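Local atomic coordinates of tRNA (uracil(54)-C(5))-methyltransferase (Pyrococcus abyssi, PDB entry 2JJQ), a protein that catalyses the S-adenosyl-L-methionine-dependent methylation of uridine 54 in tRNA, forming 5-methyluridine. Residues I39-S44 with S65-V70; F125-R130 with M411-P416; I154-V159 with T163-I168. All blocks are in the same frame, centred on the assembly; numbering follows the deposited sequence.

Contact 1: residues I39-S44 with S65-V70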
loop_
_atom_site.group_PDB
_atom_site.type_symbol
_atom_site.label_atom_id
_atom_site.label_comp_id
_atom_site.label_asym_id
_atom_site.label_seq_id
_atom_site.Cartn_x
_atom_site.Cartn_y
_atom_site.Cartn_z
ATOM N N ILE A 39 23.009 17.562 8.298
ATOM C CA ILE A 39 22.309 18.009 7.091
ATOM C C ILE A 39 21.672 16.717 6.513
ATOM O O ILE A 39 22.217 15.634 6.757
ATOM C CB ILE A 39 23.295 18.603 6.076
ATOM C CG1 ILE A 39 23.927 19.893 6.652
ATOM C CG2 ILE A 39 22.636 18.792 4.690
ATOM C CD1 ILE A 39 24.920 20.598 5.714
ATOM N N LEU A 40 20.533 16.817 5.815
ATOM C CA LEU A 40 19.839 15.638 5.239
ATOM C C LEU A 40 20.174 15.627 3.758
ATOM O O LEU A 40 20.386 16.703 3.212
ATOM C CB LEU A 40 18.314 15.750 5.394
ATOM C CG LEU A 40 17.818 15.715 6.839
ATOM C CD1 LEU A 40 16.291 15.951 6.920
ATOM C CD2 LEU A 40 18.247 14.397 7.542
ATOM N N VAL A 41 20.247 14.429 3.134
ATOM C CA VAL A 41 20.582 14.257 1.713
ATOM C C VAL A 41 19.755 13.111 1.103
ATOM O O VAL A 41 20.025 11.933 1.394
ATOM C CB VAL A 41 22.087 13.845 1.530
ATOM C CG1 VAL A 41 22.445 13.795 0.061
ATOM C CG2 VAL A 41 23.052 14.742 2.346
ATOM N N PRO A 42 18.747 13.428 0.271
ATOM C CA PRO A 42 17.899 12.365 -0.316
ATOM C C PRO A 42 18.653 11.493 -1.327
ATOM O O PRO A 42 19.545 12.004 -2.023
ATOM C CB PRO A 42 16.823 13.142 -1.103
ATOM C CG PRO A 42 16.852 14.537 -0.581
ATOM C CD PRO A 42 18.192 14.791 0.073
ATOM N N PHE A 43 18.254 10.224 -1.442
ATOM C CA PHE A 43 18.821 9.268 -2.408
ATOM C C PHE A 43 20.326 9.119 -2.247
ATOM O O PHE A 43 21.064 8.941 -3.218
ATOM C CB PHE A 43 18.483 9.661 -3.846
ATOM C CG PHE A 43 17.005 9.463 -4.200
ATOM C CD1 PHE A 43 16.438 8.179 -4.239
ATOM C CD2 PHE A 43 16.200 10.548 -4.487
ATOM C CE1 PHE A 43 15.088 8.008 -4.552
ATOM C CE2 PHE A 43 14.854 10.380 -4.808
ATOM C CZ PHE A 43 14.294 9.117 -4.847
ATOM N N SER A 44 20.763 9.217 -1.004
ATOM C CA SER A 44 22.139 8.926 -0.663
ATOM C C SER A 44 22.203 7.603 0.127
ATOM O O SER A 44 21.173 7.043 0.541
ATOM C CB SER A 44 22.753 10.122 0.093
ATOM O OG SER A 44 22.221 10.260 1.402
ATOM N N SER A 65 20.087 20.045 -1.492
ATOM C CA SER A 65 19.360 20.060 -2.772
ATOM C C SER A 65 20.238 19.863 -4.019
ATOM O O SER A 65 19.738 19.464 -5.068
ATOM C CB SER A 65 18.584 21.352 -2.919
ATOM O OG SER A 65 19.440 22.463 -2.730
ATOM N N GLN A 66 21.531 20.161 -3.906
ATOM C CA GLN A 66 22.482 19.871 -4.981
ATOM C C GLN A 66 23.758 19.320 -4.345
ATOM O O GLN A 66 24.351 19.960 -3.464
ATOM C CB GLN A 66 22.781 21.137 -5.790
ATOM C CG GLN A 66 23.103 20.877 -7.268
ATOM C CD GLN A 66 23.138 22.158 -8.107
ATOM O OE1 GLN A 66 23.318 23.270 -7.581
ATOM N NE2 GLN A 66 22.955 22.005 -9.421
ATOM N N TRP A 67 24.153 18.114 -4.749
ATOM C CA TRP A 67 25.329 17.486 -4.172
ATOM C C TRP A 67 26.068 16.658 -5.208
ATOM O O TRP A 67 25.512 16.294 -6.246
ATOM C CB TRP A 67 24.993 16.649 -2.922
ATOM C CG TRP A 67 23.916 15.591 -3.111
ATOM C CD1 TRP A 67 22.567 15.792 -3.108
ATOM C CD2 TRP A 67 24.110 14.167 -3.293
ATOM N NE1 TRP A 67 21.910 14.591 -3.290
ATOM C CE2 TRP A 67 22.831 13.583 -3.402
ATOM C CE3 TRP A 67 25.243 13.336 -3.376
ATOM C CZ2 TRP A 67 22.643 12.202 -3.601
ATOM C CZ3 TRP A 67 25.055 11.966 -3.572
ATOM C CH2 TRP A 67 23.761 11.415 -3.677
ATOM N N LYS A 68 27.345 16.396 -4.924
ATOM C CA LYS A 68 28.175 15.623 -5.832
ATOM C C LYS A 68 28.542 14.297 -5.168
ATOM O O LYS A 68 29.056 14.264 -4.056
ATOM C CB LYS A 68 29.432 16.421 -6.198
ATOM C CG LYS A 68 30.352 15.791 -7.275
ATOM C CD LYS A 68 31.550 16.744 -7.546
ATOM C CE LYS A 68 32.749 16.074 -8.240
ATOM N NZ LYS A 68 32.451 15.444 -9.544
ATOM N N LEU A 69 28.285 13.208 -5.861
ATOM C CA LEU A 69 28.732 11.898 -5.379
ATOM C C LEU A 69 30.185 11.663 -5.787
ATOM O O LEU A 69 30.459 11.396 -6.959
ATOM C CB LEU A 69 27.829 10.786 -5.933
ATOM C CG LEU A 69 28.007 9.333 -5.465
ATOM C CD1 LEU A 69 27.881 9.135 -3.953
ATOM C CD2 LEU A 69 26.968 8.496 -6.172
ATOM N N VAL A 70 31.112 11.759 -4.841
ATOM C CA VAL A 70 32.545 11.525 -5.134
ATOM C C VAL A 70 32.942 10.035 -5.118
ATOM O O VAL A 70 33.742 9.564 -5.958
ATOM C CB VAL A 70 33.447 12.285 -4.140
ATOM C CG1 VAL A 70 34.900 12.033 -4.456
ATOM C CG2 VAL A 70 33.120 13.788 -4.164
#

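Contact 2: residues F125-R130 with M411-P416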
loop_
_atom_site.group_PDB
_atom_site.type_symbol
_atom_site.label_atom_id
_atom_site.label_comp_id
_atom_site.label_asym_id
_atom_site.label_seq_id
_atom_site.Cartn_x
_atom_site.Cartn_y
_atom_site.Cartn_z
ATOM N N PHE A 125 10.696 -7.107 -7.436
ATOM C CA PHE A 125 10.121 -6.511 -8.645
ATOM C C PHE A 125 8.972 -7.420 -9.187
ATOM O O PHE A 125 9.007 -8.668 -9.077
ATOM C CB PHE A 125 11.201 -6.126 -9.675
ATOM C CG PHE A 125 12.128 -4.979 -9.226
ATOM C CD1 PHE A 125 11.753 -3.641 -9.390
ATOM C CD2 PHE A 125 13.375 -5.245 -8.638
ATOM C CE1 PHE A 125 12.616 -2.576 -8.996
ATOM C CE2 PHE A 125 14.251 -4.177 -8.214
ATOM C CZ PHE A 125 13.871 -2.860 -8.410
ATOM N N GLY A 126 7.927 -6.797 -9.722
ATOM C CA GLY A 126 6.741 -7.571 -10.094
ATOM C C GLY A 126 5.764 -7.835 -8.950
ATOM O O GLY A 126 4.723 -8.452 -9.180
ATOM N N HIS A 127 6.084 -7.370 -7.741
ATOM C CA HIS A 127 5.247 -7.677 -6.537
ATOM C C HIS A 127 4.030 -6.776 -6.393
ATOM O O HIS A 127 3.054 -7.119 -5.686
ATOM C CB HIS A 127 6.070 -7.552 -5.252
ATOM C CG HIS A 127 6.660 -6.193 -5.074
ATOM N ND1 HIS A 127 7.717 -5.757 -5.845
ATOM C CD2 HIS A 127 6.325 -5.160 -4.272
ATOM C CE1 HIS A 127 7.998 -4.506 -5.532
ATOM N NE2 HIS A 127 7.163 -4.113 -4.588
ATOM N N ARG A 128 4.099 -5.583 -6.998
ATOM C CA ARG A 128 3.083 -4.597 -6.764
ATOM C C ARG A 128 1.889 -4.859 -7.703
ATOM O O ARG A 128 2.080 -5.029 -8.914
ATOM C CB ARG A 128 3.669 -3.200 -7.026
ATOM C CG ARG A 128 2.792 -2.127 -6.445
ATOM C CD ARG A 128 3.419 -0.757 -6.458
ATOM N NE ARG A 128 2.285 0.128 -6.283
ATOM C CZ ARG A 128 1.791 0.500 -5.103
ATOM N NH1 ARG A 128 2.399 0.157 -3.974
ATOM N NH2 ARG A 128 0.714 1.267 -5.059
ATOM N N ASN A 129 0.674 -4.807 -7.160
ATOM C CA ASN A 129 -0.494 -5.229 -7.888
ATOM C C ASN A 129 -1.435 -4.080 -8.272
ATOM O O ASN A 129 -2.535 -4.344 -8.789
ATOM C CB ASN A 129 -1.194 -6.316 -7.076
ATOM C CG ASN A 129 -1.778 -5.767 -5.759
ATOM O OD1 ASN A 129 -2.104 -4.577 -5.690
ATOM N ND2 ASN A 129 -1.821 -6.599 -4.704
ATOM N N ARG A 130 -1.003 -2.825 -8.060
ATOM C CA ARG A 130 -1.721 -1.633 -8.536
ATOM C C ARG A 130 -0.715 -0.518 -8.866
ATOM O O ARG A 130 0.178 -0.256 -8.071
ATOM C CB ARG A 130 -2.743 -1.147 -7.493
ATOM C CG ARG A 130 -3.534 0.055 -7.933
ATOM C CD ARG A 130 -4.250 0.812 -6.820
ATOM N NE ARG A 130 -4.815 2.028 -7.414
ATOM C CZ ARG A 130 -5.815 2.746 -6.930
ATOM N NH1 ARG A 130 -6.375 2.421 -5.771
ATOM N NH2 ARG A 130 -6.247 3.813 -7.601
ATOM N N MET A 411 6.311 -5.139 3.439
ATOM C CA MET A 411 5.227 -5.063 2.481
ATOM C C MET A 411 5.595 -4.064 1.393
ATOM O O MET A 411 4.984 -4.057 0.282
ATOM C CB MET A 411 3.916 -4.630 3.207
ATOM C CG MET A 411 3.309 -5.822 4.052
ATOM S SD MET A 411 2.471 -7.061 2.999
ATOM C CE MET A 411 1.761 -5.961 1.773
ATOM N N PHE A 412 6.599 -3.228 1.676
ATOM C CA PHE A 412 6.836 -2.039 0.837
ATOM C C PHE A 412 8.321 -1.900 0.434
ATOM O O PHE A 412 8.980 -0.902 0.789
ATOM C CB PHE A 412 6.407 -0.784 1.582
ATOM C CG PHE A 412 5.037 -0.886 2.157
ATOM C CD1 PHE A 412 3.934 -0.762 1.360
ATOM C CD2 PHE A 412 4.881 -1.127 3.497
ATOM C CE1 PHE A 412 2.618 -0.861 1.899
ATOM C CE2 PHE A 412 3.590 -1.237 4.050
ATOM C CZ PHE A 412 2.470 -1.098 3.249
ATOM N N PRO A 413 8.813 -2.851 -0.335
ATOM C CA PRO A 413 10.205 -2.752 -0.810
ATOM C C PRO A 413 10.505 -1.394 -1.479
ATOM O O PRO A 413 9.638 -0.815 -2.161
ATOM C CB PRO A 413 10.284 -3.847 -1.874
ATOM C CG PRO A 413 9.188 -4.858 -1.493
ATOM C CD PRO A 413 8.100 -4.052 -0.847
ATOM N N HIS A 414 11.756 -0.909 -1.328
ATOM C CA HIS A 414 12.213 0.326 -1.965
ATOM C C HIS A 414 11.623 1.593 -1.361
ATOM O O HIS A 414 11.816 2.676 -1.914
ATOM C CB HIS A 414 12.021 0.345 -3.493
ATOM C CG HIS A 414 12.430 -0.929 -4.154
ATOM N ND1 HIS A 414 13.704 -1.445 -4.038
ATOM C CD2 HIS A 414 11.735 -1.809 -4.926
ATOM C CE1 HIS A 414 13.797 -2.574 -4.724
ATOM N NE2 HIS A 414 12.608 -2.828 -5.269
ATOM N N THR A 415 10.901 1.454 -0.254
ATOM C CA THR A 415 10.411 2.594 0.514
ATOM C C THR A 415 10.878 2.380 1.955
ATOM O O THR A 415 11.234 1.247 2.344
ATOM C CB THR A 415 8.867 2.657 0.518
ATOM O OG1 THR A 415 8.381 1.715 1.485
ATOM C CG2 THR A 415 8.286 2.301 -0.863
ATOM N N PRO A 416 10.833 3.449 2.789
ATOM C CA PRO A 416 11.186 3.264 4.197
ATOM C C PRO A 416 10.130 2.561 5.059
ATOM O O PRO A 416 10.347 2.368 6.251
ATOM C CB PRO A 416 11.388 4.704 4.717
ATOM C CG PRO A 416 11.123 5.605 3.600
ATOM C CD PRO A 416 10.515 4.849 2.456
HETATM O O HOH W 1 7.320 -1.502 -3.551
#

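Contact 3: residues I154-V159 with T163-I168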
loop_
_atom_site.group_PDB
_atom_site.type_symbol
_atom_site.label_atom_id
_atom_site.label_comp_id
_atom_site.label_asym_id
_atom_site.label_seq_id
_atom_site.Cartn_x
_atom_site.Cartn_y
_atom_site.Cartn_z
ATOM N N ILE A 154 7.458 7.118 -18.660
ATOM C CA ILE A 154 8.008 5.762 -18.516
ATOM C C ILE A 154 7.395 4.809 -19.525
ATOM O O ILE A 154 6.273 5.052 -19.977
ATOM C CB ILE A 154 7.819 5.175 -17.108
ATOM C CG1 ILE A 154 6.356 4.876 -16.826
ATOM C CG2 ILE A 154 8.406 6.114 -16.047
ATOM C CD1 ILE A 154 6.105 4.352 -15.429
ATOM N N ASP A 155 8.134 3.749 -19.863
ATOM C CA ASP A 155 7.660 2.700 -20.768
ATOM C C ASP A 155 7.239 1.457 -20.001
ATOM O O ASP A 155 6.608 0.579 -20.561
ATOM C CB ASP A 155 8.755 2.246 -21.714
ATOM C CG ASP A 155 9.190 3.326 -22.669
ATOM O OD1 ASP A 155 8.326 4.135 -23.113
ATOM O OD2 ASP A 155 10.410 3.353 -22.962
ATOM N N GLU A 156 7.645 1.374 -18.736
ATOM C CA GLU A 156 7.290 0.231 -17.911
ATOM C C GLU A 156 7.507 0.557 -16.457
ATOM O O GLU A 156 8.245 1.476 -16.119
ATOM C CB GLU A 156 8.128 -0.993 -18.255
ATOM C CG GLU A 156 7.625 -2.256 -17.583
ATOM C CD GLU A 156 8.670 -3.334 -17.478
ATOM O OE1 GLU A 156 9.260 -3.651 -18.535
ATOM O OE2 GLU A 156 8.883 -3.857 -16.341
ATOM N N CYS A 157 6.846 -0.195 -15.595
ATOM C CA CYS A 157 6.998 0.020 -14.179
ATOM C C CYS A 157 7.443 -1.291 -13.589
ATOM O O CYS A 157 6.648 -2.238 -13.445
ATOM C CB CYS A 157 5.705 0.503 -13.545
ATOM S SG CYS A 157 5.895 0.485 -11.769
ATOM N N PRO A 158 8.749 -1.396 -13.281
ATOM C CA PRO A 158 9.309 -2.695 -12.879
ATOM C C PRO A 158 8.741 -3.263 -11.546
ATOM O O PRO A 158 8.647 -4.467 -11.408
ATOM C CB PRO A 158 10.830 -2.397 -12.757
ATOM C CG PRO A 158 11.020 -1.119 -13.571
ATOM C CD PRO A 158 9.769 -0.330 -13.326
ATOM N N VAL A 159 8.354 -2.419 -10.601
ATOM C CA VAL A 159 7.737 -2.951 -9.368
ATOM C C VAL A 159 6.351 -3.596 -9.640
ATOM O O VAL A 159 5.985 -4.549 -8.964
ATOM C CB VAL A 159 7.632 -1.940 -8.202
ATOM C CG1 VAL A 159 9.018 -1.380 -7.843
ATOM C CG2 VAL A 159 6.682 -0.794 -8.511
ATOM N N THR A 163 3.403 -6.537 -17.291
ATOM C CA THR A 163 2.065 -6.116 -17.732
ATOM C C THR A 163 2.037 -4.634 -17.964
ATOM O O THR A 163 1.266 -4.178 -18.787
ATOM C CB THR A 163 0.984 -6.523 -16.700
ATOM O OG1 THR A 163 1.021 -7.939 -16.579
ATOM C CG2 THR A 163 -0.417 -6.111 -17.117
ATOM N N SER A 164 2.826 -3.860 -17.217
ATOM C CA SER A 164 2.703 -2.399 -17.343
ATOM C C SER A 164 3.246 -1.962 -18.713
ATOM O O SER A 164 2.697 -1.127 -19.365
ATOM C CB SER A 164 3.426 -1.660 -16.193
ATOM O OG SER A 164 4.811 -1.962 -16.215
ATOM N N ARG A 165 4.328 -2.572 -19.146
ATOM C CA ARG A 165 4.895 -2.309 -20.492
ATOM C C ARG A 165 3.856 -2.516 -21.613
ATOM O O ARG A 165 3.636 -1.630 -22.475
ATOM C CB ARG A 165 6.096 -3.253 -20.720
ATOM C CG ARG A 165 6.849 -2.933 -22.059
ATOM C CD ARG A 165 8.152 -3.727 -22.169
ATOM N NE ARG A 165 9.192 -3.145 -21.329
ATOM C CZ ARG A 165 9.943 -2.085 -21.664
ATOM N NH1 ARG A 165 9.790 -1.477 -22.843
ATOM N NH2 ARG A 165 10.862 -1.631 -20.817
ATOM N N GLU A 166 3.172 -3.663 -21.565
ATOM C CA GLU A 166 2.082 -3.971 -22.481
ATOM C C GLU A 166 0.920 -2.938 -22.402
ATOM O O GLU A 166 0.391 -2.463 -23.437
ATOM C CB GLU A 166 1.533 -5.403 -22.271
ATOM C CG GLU A 166 0.110 -5.516 -22.937
ATOM C CD GLU A 166 -0.524 -6.923 -22.955
ATOM O OE1 GLU A 166 0.033 -7.870 -22.354
ATOM O OE2 GLU A 166 -1.621 -7.058 -23.564
ATOM N N ALA A 167 0.507 -2.569 -21.196
ATOM C CA ALA A 167 -0.597 -1.631 -21.069
ATOM C C ALA A 167 -0.212 -0.285 -21.632
ATOM O O ALA A 167 -0.996 0.357 -22.302
ATOM C CB ALA A 167 -1.047 -1.493 -19.578
ATOM N N ILE A 168 0.998 0.154 -21.305
ATOM C CA ILE A 168 1.475 1.422 -21.788
ATOM C C ILE A 168 1.538 1.373 -23.318
ATOM O O ILE A 168 1.049 2.251 -24.010
ATOM C CB ILE A 168 2.805 1.803 -21.119
ATOM C CG1 ILE A 168 2.540 2.121 -19.629
ATOM C CG2 ILE A 168 3.362 3.104 -21.734
ATOM C CD1 ILE A 168 3.844 2.212 -18.805
HETATM O O HOH W 2 5.674 0.488 -23.063
#

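Contact 1: residues I39-S44 with S65-V70
A single indole, that of Trp67, supplies nearly all of one side of this contact, and the other segment meets it with a methyl group and a run of backbone carbonyls and not with a matching set of side chains. The methyl is Val41 CG1, which lies over one face of the ring as a CH-pi donor, 3.5 Å from the centroid of the five-membered ring of Trp67 and 12° off the ring normal. Two torsions bring the partners together. Val41 holds CG1 anti to the backbone N, while in Trp67 the ring folds in between backbone N and carbonyl carbon (chi1 54°), which turns the indole back across residues 41-44.

Beyond the methyl, the neighbours of the indole are two carbonyl oxygens and one carbon. Pro42 O approaches the benzo ring obliquely, 3.5 Å from Trp67 CZ2, and Phe43 O comes in at the ring edge near its plane, 3.6 Å from the same Trp67 CZ2. Ser44 CB, also obliquely placed, is 4.1 Å from Trp67 CH2. Phe43 O, at the edge, probably benefits from the slightly positive C-H rim. It also accepts a hydrogen bond from Arg76, whose side chain in turn touches Trp67.

What presents these carbonyls is a type II beta turn from Val41 to Ser44. Ser44 OG donates back to Val41 O at 2.8 Å, reaching it from a direction tilted 32° out of the carbonyl plane, and this bond ties the two ends of the turn together. Trp67 itself follows a classic beta bulge, in which Ser65 and Gln66 both face Arg54 of strand 49-57. Trp67 thus packs the end of strand 62-69 on the turn after strand 39-41, beside the backbone pairing of Leu40 with Arg62 and Ala64, within the N-terminal TRAM-like beta domain.

Contact 2: residues F125-R130 with M411-P416
His127 and Phe125 receive, one after the other, the two residues at the corner of the 411-416 loop. Phe412 opens a type II beta turn that runs to Thr415, and its carbonyl O is gripped twice by the turn's far end, from Thr415 N at 3.2 Å and from Thr415 OG1 at 2.8 Å.

Pro413 comes next and points its ring at His127 from the opposite direction. Its CG sits over one face of the imidazole, 4.1 Å from the His127 centroid and 26° off the normal, a CH-pi contact. The imidazole reaches this place because CG of His127 lies between backbone N and carbonyl carbon (chi1 59°). A water in the plane of that ring, at its edge, joins the same two residues a second time: it is 2.8 Å from His127 NE2 and donates to Pro413 O over 2.8 Å, so one polar bridge runs beside the apolar contact.

At His414 the partner changes to Phe125. NE2 of His414 lies over the phenyl face, 3.4 Å from Phe125 CZ and offset toward the rim. The two rings are inclined at 31° with centroids 4.6 Å apart, a skewed pairing. Both imidazole nitrogens are hydrogen-bonded, NE2 with Ile124 O, and together these bonds probably hold the ring's rotation.

At the end of the turn, Thr415 OG1 also accepts from His417 N. The His414 side chain is about 4 Å from that of Cys90, a probable cluster ligand, so the central region and catalytic domain probably meet near here. Around these two loops, helix 97-112 reaches the His414 backbone through Gln100, helix 275-288 lays Tyr276 against His127, and Glu419 of strand 419-424, the predicted proton acceptor, touches Met411 and Phe412.

Contact 3: residues I154-V159 with T163-I168
Ser164 and Cys157 mark the close-fitting side of this contact, where an irregular loop lies against the first turns of helix 162-178. Cys157 N donates to Ser164 OG in a nearly straight bond of 2.8 Å with an angle of 163° at the hydrogen. The hydroxyl stands between its own backbone N and carbonyl carbon, which turns it to the loop, and it also bonds to Gly161 O. Arg165 CA adds a C-H...O contact to Asp155 O at 3.4 Å. Ile168 CD1 packs 3.7 Å from the same Asp155 O; the Ile154 side chain, crossing that of Ile168 at about a right angle, is a looser neighbour, and both isoleucines rest on Leu133 of strand 130-136.

The outer side is held by charge and water. Arg165 bends at chi3 (-77°), and its NE donates to Glu156 OE1 over 2.8 Å. This one-bond salt bridge uses the anti lone pair of the carboxylate, somewhat out of the guanidinium plane; the two flat groups stand at 89°, unlike the coplanar two-pronged pairing. Asp155 O lies over a face of the guanidinium, and a water donates both to this carbonyl and to Arg165 O. The Asp155 and Arg165 side chains themselves are exposed.

Cys157 is probably the last of four cysteine ligands of a [4Fe-4S] cluster, as in relatives, although no cluster is modelled here; its backbone is fastened to a helix start, consistent with a cluster-binding loop.

From the N terminus, contact 1 comes first: it closes a short loop of 20 residues within the TRAM-like domain and is finished before the others begin. Contact 2 then opens at 125-130 and closes only at 411-416, bringing together a loop leading into strand 130-136 and one between strands 403-409 and 419-424 of the catalytic sheet. Contact 3, nested inside that long loop, holds the chain after strand 151-153 to the start of helix 162-178 across three intervening residues. Contacts 2 and 3 meet through probable backbone hydrogen bonds from Gly126 N to Pro158 O and Arg128 N to Val159 O, whereas contact 1 stays about 7 Å from contact 2 at their nearest atoms.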